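Local structure of putative NAD-dependent epimerase/dehydratase (Bacillus halodurans, 3E8X) at residues R125-S130 / D164-R169; I106-A111 / R152-E157; M22-V27 / I85-F90. The protein is of unknown function but binds NADP and is probably an epimerase or dehydratase of the short-chain dehydrogenase type. One frame throughout, in Å; residues are numbered along the deposited sequence.

In the fold
The three contacts lie in one Rossmann-type domain. Interactions 1 and 3 belong to parallel strands of the same mixed sheet, their centres 11 Å apart, and meet where strand 125-129 runs beside strand 87-90: Ile127 N lies 2.9 Å from Val88 O. Interaction 2 packs two helices over that sheet. Its Asp155 reaches interaction 1, OD2 lying 2.6 Å from Ser130 OG, and its Ala111 CA lies 3.6 Å from Phe90 CE1 of interaction 3. NADP lies towards the C-terminal ends of the strands: Ser130 and Val129 touch it in interaction 1, Ile106 meets its adenine in interaction 2, and the side chain of Val27 in interaction 3 comes within about 5 Å.

Interaction 1: residues R125-S130 / D164-R169; sequences RFIMVS and DYTIVR
Five backbone hydrogen bonds zip Arg125-Val129, with the following Ser130, to Asp164-Arg169, two neighbouring parallel strands of a Rossmann-type sheet joined by helix 145-160 in a beta-alpha-beta unit. Phe126 gives its N-H to Asp164 O and takes one from Thr166 N, and Met128 repeats this with Thr166 O and Val168 N. Ser130 N closes the ladder on Val168 O at 2.8 Å.

The side-chain polar bonds between the strands gather at the N-terminal end. Arg125 bends at chi2 (60°), which swings its guanidinium across to the neighbouring strand. NH1 and NH2 grip Thr166 OG1 end-on, at 2.8 Å from NH1 and 3.0 Å from NH2, while NH1 also bonds Asp164 O, all in the guanidinium plane. Thr166 OG1 is also hydrogen-bonded to Thr213 O. Asp164 O serves two donors, Arg125 NH1 and Phe126 N, from opposite faces of its carbonyl plane. Beyond the strands, Arg125 NE bonds Val208 O and NH2 bonds Leu207 O.

Apolar contacts occupy both faces. Ile127 CD1 sits 3.3 Å above the guanidinium plane of Arg125, over its centre, and Ile127 CG2 meets Val168 CG2 at 4.0 Å; Ile204 and Leu207 of helix 197-207 cover this side. On the other face selenomethionine Met128 and Ile167 lie side by side, CB to CG1, beneath helix 145-160. Beta-branched residues suit such strands, setting a methyl close to the backbone.

At the far end, where Val129 and Ser130 touch NADP, Ser130 CB packs on Arg169 CG, and their polar ends both turn to Asp155, Ser130 by a hydrogen bond and Arg169 by a salt bridge. The chemistry implies a buried Arg125 whose positive charge is probably stabilised by neutral oxygens rather than by a carboxylate in contact.

Interaction 2: residues I106-A111 / R152-E157; sequences IDLWGA and RLADDE. With NAP (NADP nicotinamide-adenine-dinucleotide phosphate), chain B.
Leu108 of helix 100-121 reaches across to helix 145-160 with a single methyl group, CD1, which rests 3.6 Å from Ala154 N and 3.8 Å from Leu153 CB. With CG anti to its backbone N (chi1 175°), the leucine sends that methyl towards the neighbouring helix, where its side chain slants across that of Leu153. Ala111 and Ala154 point at each other and meet CB to CB at 3.8 Å; Ala154 CB also touches Asp107 O. Such small residues let the helix axes, only 18° from parallel, approach to 8.6 Å. Leu108 and Leu153 also pack on the second subunit, against its Leu108 and Ile112 respectively.

Away from helix 145-160, Ile106 turns to NADP, its CD1 in a tight contact, 3.1 Å, with N6A of the adenine. Replacing Ile106 by an alanine would probably leave this part of the adenine without its hydrophobic neighbour and freer to shift. Asp107 carries its carboxylate towards the nicotinamide ribose, OD1 4.0 Å from O2D, while OD2 bonds Ser94 N. The helix pair is therefore held by apolar contact, whereas the polar group of Asp107 faces the cofactor side.

Interaction 3: residues M22-V27 / I85-F90; sequences MRVLVV and IDAVVF
Arg23-Val27 and Ala87-Phe90 are neighbouring parallel strands of the Rossmann-type nucleotide-binding fold, and their contact is close along the strands but more open where Met22 and Asp86 lead into them. In the buried part, Leu25 N bonds Ala87 O, Leu25 O takes Val89 N at 2.8 Å, and Val27 N bonds Val89 O. Val24 and Val89 cross on one face, CG1 to CG2 at 3.8 Å, under Leu41 and Leu37 of helix 32-43. On the other, Val27 sets CG2 against Val88 CG1 and CG1 against Phe90 CD1, the latter at 3.9 Å. The valines suit this layer because each branches at CB and can fill both directions beside its own backbone. The ring of Phe90, its CG anti to the backbone N (chi1 -171°), continues to Phe126 and Met128 of the next strand.

The entrance is looser and more polar. Asp86 is exposed, and selenomethionine Met22 brings its CE no nearer than 4.3 Å to Ala87 CB, while its CB packs on Asp86 CB at 3.9 Å. Ile85 bridges inward, laying CG2 against Leu25 CB while CD1 meets Arg23 NH2, the two side chains crossing at about a right angle. The Arg23 guanidinium is held by Ser84 O through NH2 and by a salt bridge from NH1 to Asp68. Arg23 O accepts from both Asp86 N and Ala87 N. Asp86 answers with its side chain, OD2 taking Arg23 N on the anti side of the carboxylate at 2.9 Å in a nearly straight bond of 177°.

Interaction 1: residues R125-S130 / D164-R169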
loop_
_atom_site.group_PDB
_atom_site.type_symbol
_atom_site.label_atom_id
_atom_site.label_comp_id
_atom_site.label_asym_id
_atom_site.label_seq_id
_atom_site.Cartn_x
_atom_site.Cartn_y
_atom_site.Cartn_z
ATOM N N ARG A 125 -9.859 -20.391 -0.210
ATOM C CA ARG A 125 -10.881 -19.573 0.454
ATOM C C ARG A 125 -10.278 -18.529 1.385
ATOM O O ARG A 125 -9.538 -18.849 2.303
ATOM C CB ARG A 125 -11.882 -20.492 1.163
ATOM C CG ARG A 125 -13.117 -19.782 1.700
ATOM C CD ARG A 125 -13.927 -19.093 0.606
ATOM N NE ARG A 125 -15.263 -18.632 1.033
ATOM C CZ ARG A 125 -15.792 -17.469 0.680
ATOM N NH1 ARG A 125 -15.140 -16.640 -0.094
ATOM N NH2 ARG A 125 -16.987 -17.120 1.107
ATOM N N PHE A 126 -10.599 -17.264 1.116
ATOM C CA PHE A 126 -10.046 -16.147 1.841
ATOM C C PHE A 126 -11.147 -15.113 2.156
ATOM O O PHE A 126 -11.805 -14.575 1.244
ATOM C CB PHE A 126 -8.911 -15.521 1.036
ATOM C CG PHE A 126 -7.998 -14.622 1.835
ATOM C CD1 PHE A 126 -6.691 -15.015 2.109
ATOM C CD2 PHE A 126 -8.422 -13.368 2.270
ATOM C CE1 PHE A 126 -5.852 -14.194 2.830
ATOM C CE2 PHE A 126 -7.579 -12.542 3.016
ATOM C CZ PHE A 126 -6.289 -12.958 3.292
ATOM N N ILE A 127 -11.338 -14.839 3.443
ATOM C CA ILE A 127 -12.258 -13.782 3.887
ATOM C C ILE A 127 -11.455 -12.611 4.500
ATOM O O ILE A 127 -10.713 -12.772 5.474
ATOM C CB ILE A 127 -13.282 -14.322 4.951
ATOM C CG1 ILE A 127 -13.733 -15.781 4.605
ATOM C CG2 ILE A 127 -14.447 -13.286 5.199
ATOM C CD1 ILE A 127 -14.393 -15.936 3.295
HETATM N N MSE A 128 -11.593 -11.440 3.885
HETATM C CA MSE A 128 -11.025 -10.221 4.363
HETATM C C MSE A 128 -12.033 -9.444 5.221
HETATM O O MSE A 128 -13.174 -9.205 4.822
HETATM C CB MSE A 128 -10.617 -9.370 3.180
HETATM C CG MSE A 128 -10.255 -7.960 3.532
HETATM SE SE MSE A 128 -8.547 -8.036 4.467
HETATM C CE MSE A 128 -7.310 -8.371 3.052
ATOM N N VAL A 129 -11.604 -9.071 6.424
ATOM C CA VAL A 129 -12.335 -8.116 7.265
ATOM C C VAL A 129 -11.725 -6.757 6.996
ATOM O O VAL A 129 -10.644 -6.451 7.426
ATOM C CB VAL A 129 -12.278 -8.481 8.765
ATOM C CG1 VAL A 129 -13.108 -7.523 9.595
ATOM C CG2 VAL A 129 -12.730 -9.933 8.952
ATOM N N SER A 130 -12.468 -5.968 6.252
ATOM C CA SER A 130 -12.068 -4.673 5.826
ATOM C C SER A 130 -12.868 -3.609 6.597
ATOM O O SER A 130 -13.033 -3.711 7.812
ATOM C CB SER A 130 -12.285 -4.583 4.305
ATOM O OG SER A 130 -11.797 -3.389 3.799
ATOM N N ASP A 164 -10.466 -17.439 -3.899
ATOM C CA ASP A 164 -11.920 -17.430 -3.831
ATOM C C ASP A 164 -12.287 -16.552 -2.641
ATOM O O ASP A 164 -12.509 -17.042 -1.536
ATOM C CB ASP A 164 -12.449 -18.838 -3.629
ATOM C CG ASP A 164 -12.387 -19.686 -4.869
ATOM O OD1 ASP A 164 -12.224 -19.155 -5.996
ATOM O OD2 ASP A 164 -12.517 -20.915 -4.694
ATOM N N TYR A 165 -12.346 -15.259 -2.882
ATOM C CA TYR A 165 -12.367 -14.293 -1.797
ATOM C C TYR A 165 -13.773 -13.826 -1.500
ATOM O O TYR A 165 -14.652 -13.902 -2.337
ATOM C CB TYR A 165 -11.444 -13.079 -2.077
ATOM C CG TYR A 165 -11.885 -12.161 -3.209
ATOM C CD1 TYR A 165 -12.810 -11.149 -2.989
ATOM C CD2 TYR A 165 -11.360 -12.296 -4.506
ATOM C CE1 TYR A 165 -13.229 -10.303 -4.020
ATOM C CE2 TYR A 165 -11.797 -11.444 -5.558
ATOM C CZ TYR A 165 -12.706 -10.449 -5.290
ATOM O OH TYR A 165 -13.144 -9.616 -6.299
ATOM N N THR A 166 -13.952 -13.310 -0.287
ATOM C CA THR A 166 -15.096 -12.434 0.049
ATOM C C THR A 166 -14.507 -11.353 0.942
ATOM O O THR A 166 -13.749 -11.659 1.876
ATOM C CB THR A 166 -16.218 -13.184 0.829
ATOM O OG1 THR A 166 -16.659 -14.315 0.076
ATOM C CG2 THR A 166 -17.399 -12.230 1.084
ATOM N N ILE A 167 -14.855 -10.112 0.624
ATOM C CA ILE A 167 -14.486 -8.906 1.392
ATOM C C ILE A 167 -15.738 -8.304 2.073
ATOM O O ILE A 167 -16.740 -7.911 1.423
ATOM C CB ILE A 167 -13.803 -7.783 0.534
ATOM C CG1 ILE A 167 -12.518 -8.294 -0.181
ATOM C CG2 ILE A 167 -13.458 -6.571 1.388
ATOM C CD1 ILE A 167 -12.097 -7.464 -1.427
ATOM N N VAL A 168 -15.646 -8.316 3.403
ATOM C CA VAL A 168 -16.675 -7.798 4.331
ATOM C C VAL A 168 -16.184 -6.457 4.848
ATOM O O VAL A 168 -15.161 -6.386 5.503
ATOM C CB VAL A 168 -16.900 -8.794 5.501
ATOM C CG1 VAL A 168 -18.130 -8.399 6.358
ATOM C CG2 VAL A 168 -17.052 -10.216 4.923
ATOM N N ARG A 169 -16.944 -5.405 4.546
ATOM C CA ARG A 169 -16.631 -4.048 4.988
ATOM C C ARG A 169 -17.625 -3.590 6.056
ATOM O O ARG A 169 -18.640 -2.970 5.729
ATOM C CB ARG A 169 -16.644 -3.096 3.770
ATOM C CG ARG A 169 -15.496 -3.374 2.825
ATOM C CD ARG A 169 -15.606 -2.671 1.493
ATOM N NE ARG A 169 -14.314 -2.728 0.822
ATOM C CZ ARG A 169 -14.046 -2.198 -0.364
ATOM N NH1 ARG A 169 -14.972 -1.574 -1.065
ATOM N NH2 ARG A 169 -12.811 -2.254 -0.826
#

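Interaction 2: residues I106-A111 / R152-E157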
loop_
_atom_site.group_PDB
_atom_site.type_symbol
_atom_site.label_atom_id
_atom_site.label_comp_id
_atom_site.label_asym_id
_atom_site.label_seq_id
_atom_site.Cartn_x
_atom_site.Cartn_y
_atom_site.Cartn_z
ATOM N N ILE A 106 0.994 -4.016 9.428
ATOM C CA ILE A 106 0.017 -5.065 9.778
ATOM C C ILE A 106 -1.170 -5.057 8.808
ATOM O O ILE A 106 -1.367 -5.989 8.040
ATOM C CB ILE A 106 -0.450 -4.950 11.257
ATOM C CG1 ILE A 106 0.770 -4.945 12.186
ATOM C CG2 ILE A 106 -1.458 -6.063 11.644
ATOM C CD1 ILE A 106 1.597 -6.195 12.179
ATOM N N ASP A 107 -1.948 -3.985 8.823
ATOM C CA ASP A 107 -3.197 -3.958 8.078
ATOM C C ASP A 107 -2.964 -4.108 6.575
ATOM O O ASP A 107 -3.824 -4.674 5.873
ATOM C CB ASP A 107 -4.006 -2.662 8.370
ATOM C CG ASP A 107 -4.228 -2.423 9.860
ATOM O OD1 ASP A 107 -5.387 -2.249 10.276
ATOM O OD2 ASP A 107 -3.243 -2.425 10.630
ATOM N N LEU A 108 -1.853 -3.565 6.064
ATOM C CA LEU A 108 -1.608 -3.565 4.624
ATOM C C LEU A 108 -0.619 -4.669 4.244
ATOM O O LEU A 108 -0.967 -5.638 3.540
ATOM C CB LEU A 108 -1.131 -2.200 4.149
ATOM C CG LEU A 108 -0.715 -2.052 2.665
ATOM C CD1 LEU A 108 -1.756 -2.662 1.702
ATOM C CD2 LEU A 108 -0.425 -0.584 2.245
ATOM N N TRP A 109 0.625 -4.517 4.718
ATOM C CA TRP A 109 1.719 -5.391 4.324
ATOM C C TRP A 109 1.465 -6.791 4.854
ATOM O O TRP A 109 1.627 -7.745 4.127
ATOM C CB TRP A 109 3.035 -4.796 4.804
ATOM C CG TRP A 109 4.283 -5.526 4.463
ATOM C CD1 TRP A 109 5.201 -5.996 5.340
ATOM C CD2 TRP A 109 4.798 -5.809 3.154
ATOM N NE1 TRP A 109 6.258 -6.556 4.660
ATOM C CE2 TRP A 109 6.029 -6.460 3.320
ATOM C CE3 TRP A 109 4.342 -5.556 1.857
ATOM C CZ2 TRP A 109 6.834 -6.862 2.229
ATOM C CZ3 TRP A 109 5.139 -5.952 0.774
ATOM C CH2 TRP A 109 6.370 -6.615 0.982
ATOM N N GLY A 110 1.013 -6.906 6.107
ATOM C CA GLY A 110 0.634 -8.210 6.702
ATOM C C GLY A 110 -0.424 -8.968 5.913
ATOM O O GLY A 110 -0.307 -10.172 5.704
ATOM N N ALA A 111 -1.456 -8.253 5.470
ATOM C CA ALA A 111 -2.516 -8.801 4.647
ATOM C C ALA A 111 -1.986 -9.260 3.322
ATOM O O ALA A 111 -2.321 -10.356 2.864
ATOM C CB ALA A 111 -3.684 -7.779 4.455
ATOM N N ARG A 152 -8.097 -0.327 1.911
ATOM C CA ARG A 152 -8.380 -0.286 0.497
ATOM C C ARG A 152 -7.341 -1.007 -0.345
ATOM O O ARG A 152 -7.701 -1.788 -1.249
ATOM C CB ARG A 152 -8.529 1.160 0.028
ATOM C CG ARG A 152 -8.503 1.390 -1.499
ATOM C CD ARG A 152 -9.605 0.693 -2.294
ATOM N NE ARG A 152 -9.566 1.141 -3.690
ATOM C CZ ARG A 152 -10.083 2.277 -4.148
ATOM N NH1 ARG A 152 -10.790 3.072 -3.368
ATOM N NH2 ARG A 152 -9.928 2.605 -5.422
ATOM N N LEU A 153 -6.062 -0.733 -0.081
ATOM C CA LEU A 153 -4.997 -1.281 -0.915
ATOM C C LEU A 153 -4.828 -2.761 -0.642
ATOM O O LEU A 153 -4.480 -3.523 -1.545
ATOM C CB LEU A 153 -3.698 -0.511 -0.742
ATOM C CG LEU A 153 -3.720 0.910 -1.294
ATOM C CD1 LEU A 153 -2.409 1.634 -0.899
ATOM C CD2 LEU A 153 -3.977 0.931 -2.857
ATOM N N ALA A 154 -5.108 -3.183 0.584
ATOM C CA ALA A 154 -5.118 -4.620 0.905
ATOM C C ALA A 154 -6.265 -5.314 0.189
ATOM O O ALA A 154 -6.097 -6.395 -0.359
ATOM C CB ALA A 154 -5.164 -4.854 2.445
ATOM N N ASP A 155 -7.436 -4.676 0.161
ATOM C CA ASP A 155 -8.579 -5.188 -0.576
ATOM C C ASP A 155 -8.266 -5.346 -2.047
ATOM O O ASP A 155 -8.649 -6.341 -2.665
ATOM C CB ASP A 155 -9.816 -4.262 -0.407
ATOM C CG ASP A 155 -10.447 -4.350 0.972
ATOM O OD1 ASP A 155 -10.051 -5.253 1.754
ATOM O OD2 ASP A 155 -11.348 -3.516 1.270
ATOM N N ASP A 156 -7.572 -4.371 -2.617
ATOM C CA ASP A 156 -7.211 -4.438 -4.044
ATOM C C ASP A 156 -6.222 -5.556 -4.378
ATOM O O ASP A 156 -6.335 -6.191 -5.405
ATOM C CB ASP A 156 -6.681 -3.088 -4.530
ATOM C CG ASP A 156 -7.775 -2.031 -4.635
ATOM O OD1 ASP A 156 -8.998 -2.352 -4.540
ATOM O OD2 ASP A 156 -7.408 -0.856 -4.762
ATOM N N GLU A 157 -5.276 -5.799 -3.492
ATOM C CA GLU A 157 -4.377 -6.933 -3.624
ATOM C C GLU A 157 -5.153 -8.279 -3.671
ATOM O O GLU A 157 -4.891 -9.147 -4.493
ATOM C CB GLU A 157 -3.360 -6.919 -2.473
ATOM C CG GLU A 157 -2.295 -7.997 -2.591
ATOM C CD GLU A 157 -1.110 -7.612 -3.490
ATOM O OE1 GLU A 157 -0.990 -6.455 -4.003
ATOM O OE2 GLU A 157 -0.231 -8.488 -3.605
HETATM P PA NAP B . -8.706 -5.672 17.473
HETATM O O1A NAP B . -7.670 -4.543 17.514
HETATM O O2A NAP B . -9.476 -6.030 18.725
HETATM O O5B NAP B . -7.950 -6.950 16.827
HETATM C C5B NAP B . -6.656 -6.881 16.200
HETATM C C4B NAP B . -5.786 -8.105 16.481
HETATM O O4B NAP B . -4.647 -8.016 15.606
HETATM C C3B NAP B . -5.229 -8.216 17.922
HETATM O O3B NAP B . -5.591 -9.432 18.601
HETATM C C2B NAP B . -3.719 -8.196 17.752
HETATM O O2B NAP B . -2.956 -9.048 18.641
HETATM C C1B NAP B . -3.577 -8.656 16.293
HETATM N N9A NAP B . -2.219 -8.327 15.790
HETATM C C8A NAP B . -1.606 -7.135 15.861
HETATM N N7A NAP B . -0.368 -7.254 15.342
HETATM C C5A NAP B . -0.220 -8.534 14.943
HETATM C C6A NAP B . 0.821 -9.251 14.343
HETATM N N6A NAP B . 1.981 -8.635 14.038
HETATM N N1A NAP B . 0.686 -10.572 14.082
HETATM C C2A NAP B . -0.457 -11.189 14.387
HETATM N N3A NAP B . -1.482 -10.533 14.967
HETATM C C4A NAP B . -1.388 -9.206 15.249
HETATM O O3 NAP B . -9.794 -5.270 16.318
HETATM P PN NAP B . -11.366 -5.698 16.214
HETATM O O1N NAP B . -12.142 -4.661 16.979
HETATM O O2N NAP B . -11.413 -7.194 16.431
HETATM O O5D NAP B . -11.784 -5.333 14.707
HETATM C C5D NAP B . -11.422 -6.175 13.620
HETATM C C4D NAP B . -11.027 -5.281 12.459
HETATM O O4D NAP B . -12.123 -4.479 12.019
HETATM C C3D NAP B . -9.927 -4.306 12.854
HETATM O O3D NAP B . -8.656 -4.958 12.716
HETATM C C2D NAP B . -10.188 -3.078 11.974
HETATM O O2D NAP B . -9.273 -2.959 10.907
HETATM C C1D NAP B . -11.608 -3.287 11.397
HETATM N N1N NAP B . -12.564 -2.149 11.566
HETATM C C2N NAP B . -12.675 -1.456 12.725
HETATM C C3N NAP B . -13.606 -0.401 12.837
HETATM C C7N NAP B . -13.800 0.380 14.118
HETATM O O7N NAP B . -14.842 1.046 14.258
HETATM N N7N NAP B . -12.870 0.279 15.082
HETATM C C4N NAP B . -14.411 -0.079 11.742
HETATM C C5N NAP B . -14.280 -0.808 10.572
HETATM C C6N NAP B . -13.352 -1.835 10.520
HETATM P P2B NAP B . -2.774 -8.814 20.251
HETATM O O1X NAP B . -3.943 -9.499 20.907
HETATM O O2X NAP B . -1.451 -9.505 20.571
HETATM O O3X NAP B . -2.821 -7.308 20.401
#

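Interaction 3: residues M22-V27 / I85-F90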
loop_
_atom_site.group_PDB
_atom_site.type_symbol
_atom_site.label_atom_id
_atom_site.label_comp_id
_atom_site.label_asym_id
_atom_site.label_seq_id
_atom_site.Cartn_x
_atom_site.Cartn_y
_atom_site.Cartn_z
HETATM N N MSE A 22 -14.579 -26.935 7.708
HETATM C CA MSE A 22 -13.303 -26.418 7.265
HETATM C C MSE A 22 -12.376 -26.087 8.444
HETATM O O MSE A 22 -12.843 -25.719 9.514
HETATM C CB MSE A 22 -13.540 -25.172 6.432
HETATM C CG MSE A 22 -14.523 -25.377 5.279
HETATM SE SE MSE A 22 -14.755 -23.686 4.378
HETATM C CE MSE A 22 -13.593 -24.006 2.806
ATOM N N ARG A 23 -11.082 -26.276 8.245
ATOM C CA ARG A 23 -10.080 -25.766 9.140
ATOM C C ARG A 23 -9.810 -24.322 8.719
ATOM O O ARG A 23 -9.288 -24.056 7.652
ATOM C CB ARG A 23 -8.799 -26.589 9.085
ATOM C CG ARG A 23 -8.929 -27.956 9.676
ATOM C CD ARG A 23 -7.557 -28.562 10.050
ATOM N NE ARG A 23 -7.115 -28.259 11.431
ATOM C CZ ARG A 23 -5.953 -27.700 11.790
ATOM N NH1 ARG A 23 -5.687 -27.526 13.071
ATOM N NH2 ARG A 23 -5.044 -27.312 10.908
ATOM N N VAL A 24 -10.222 -23.399 9.573
ATOM C CA VAL A 24 -10.186 -21.984 9.271
ATOM C C VAL A 24 -9.134 -21.336 10.176
ATOM O O VAL A 24 -9.295 -21.325 11.415
ATOM C CB VAL A 24 -11.565 -21.340 9.483
ATOM C CG1 VAL A 24 -11.578 -19.924 8.990
ATOM C CG2 VAL A 24 -12.682 -22.203 8.801
ATOM N N LEU A 25 -8.053 -20.861 9.546
ATOM C CA LEU A 25 -7.073 -20.029 10.215
ATOM C C LEU A 25 -7.650 -18.640 10.431
ATOM O O LEU A 25 -7.999 -17.949 9.468
ATOM C CB LEU A 25 -5.791 -19.899 9.421
ATOM C CG LEU A 25 -4.624 -19.140 10.073
ATOM C CD1 LEU A 25 -4.094 -19.927 11.347
ATOM C CD2 LEU A 25 -3.546 -18.958 8.981
ATOM N N VAL A 26 -7.739 -18.245 11.700
ATOM C CA VAL A 26 -8.120 -16.848 12.068
ATOM C C VAL A 26 -6.831 -16.051 12.412
ATOM O O VAL A 26 -6.158 -16.304 13.413
ATOM C CB VAL A 26 -9.148 -16.815 13.181
ATOM C CG1 VAL A 26 -9.620 -15.327 13.433
ATOM C CG2 VAL A 26 -10.373 -17.689 12.792
ATOM N N VAL A 27 -6.438 -15.210 11.479
ATOM C CA VAL A 27 -5.272 -14.319 11.622
ATOM C C VAL A 27 -5.788 -13.109 12.416
ATOM O O VAL A 27 -6.822 -12.522 12.107
ATOM C CB VAL A 27 -4.689 -13.921 10.263
ATOM C CG1 VAL A 27 -3.494 -12.937 10.399
ATOM C CG2 VAL A 27 -4.307 -15.184 9.464
ATOM N N ILE A 85 -4.659 -26.036 6.384
ATOM C CA ILE A 85 -5.715 -25.021 6.467
ATOM C C ILE A 85 -6.598 -25.037 5.205
ATOM O O ILE A 85 -6.095 -25.161 4.126
ATOM C CB ILE A 85 -5.083 -23.581 6.702
ATOM C CG1 ILE A 85 -4.482 -23.443 8.123
ATOM C CG2 ILE A 85 -6.093 -22.413 6.427
ATOM C CD1 ILE A 85 -5.375 -23.821 9.337
ATOM N N ASP A 86 -7.917 -24.900 5.356
ATOM C CA ASP A 86 -8.852 -24.886 4.221
ATOM C C ASP A 86 -9.317 -23.475 3.843
ATOM O O ASP A 86 -9.738 -23.254 2.715
ATOM C CB ASP A 86 -10.119 -25.703 4.555
ATOM C CG ASP A 86 -9.821 -27.153 4.857
ATOM O OD1 ASP A 86 -9.125 -27.770 4.037
ATOM O OD2 ASP A 86 -10.279 -27.684 5.888
ATOM N N ALA A 87 -9.286 -22.552 4.809
ATOM C CA ALA A 87 -9.797 -21.157 4.652
ATOM C C ALA A 87 -9.014 -20.242 5.579
ATOM O O ALA A 87 -8.591 -20.661 6.650
ATOM C CB ALA A 87 -11.310 -21.083 4.934
ATOM N N VAL A 88 -8.793 -19.008 5.144
ATOM C CA VAL A 88 -8.136 -17.995 5.971
ATOM C C VAL A 88 -9.082 -16.862 6.183
ATOM O O VAL A 88 -9.714 -16.437 5.253
ATOM C CB VAL A 88 -6.841 -17.427 5.307
ATOM C CG1 VAL A 88 -6.205 -16.327 6.192
ATOM C CG2 VAL A 88 -5.811 -18.545 5.063
ATOM N N VAL A 89 -9.172 -16.374 7.420
ATOM C CA VAL A 89 -9.897 -15.101 7.687
ATOM C C VAL A 89 -8.835 -14.098 8.185
ATOM O O VAL A 89 -8.153 -14.349 9.194
ATOM C CB VAL A 89 -11.039 -15.289 8.710
ATOM C CG1 VAL A 89 -11.673 -13.940 9.125
ATOM C CG2 VAL A 89 -12.093 -16.297 8.086
ATOM N N PHE A 90 -8.669 -12.992 7.449
ATOM C CA PHE A 90 -7.759 -11.946 7.906
ATOM C C PHE A 90 -8.555 -10.950 8.776
ATOM O O PHE A 90 -9.330 -10.100 8.262
ATOM C CB PHE A 90 -7.065 -11.240 6.727
ATOM C CG PHE A 90 -5.954 -10.307 7.167
ATOM C CD1 PHE A 90 -4.678 -10.791 7.423
ATOM C CD2 PHE A 90 -6.208 -8.974 7.432
ATOM C CE1 PHE A 90 -3.663 -9.936 7.848
ATOM C CE2 PHE A 90 -5.197 -8.127 7.865
ATOM C CZ PHE A 90 -3.944 -8.609 8.085
#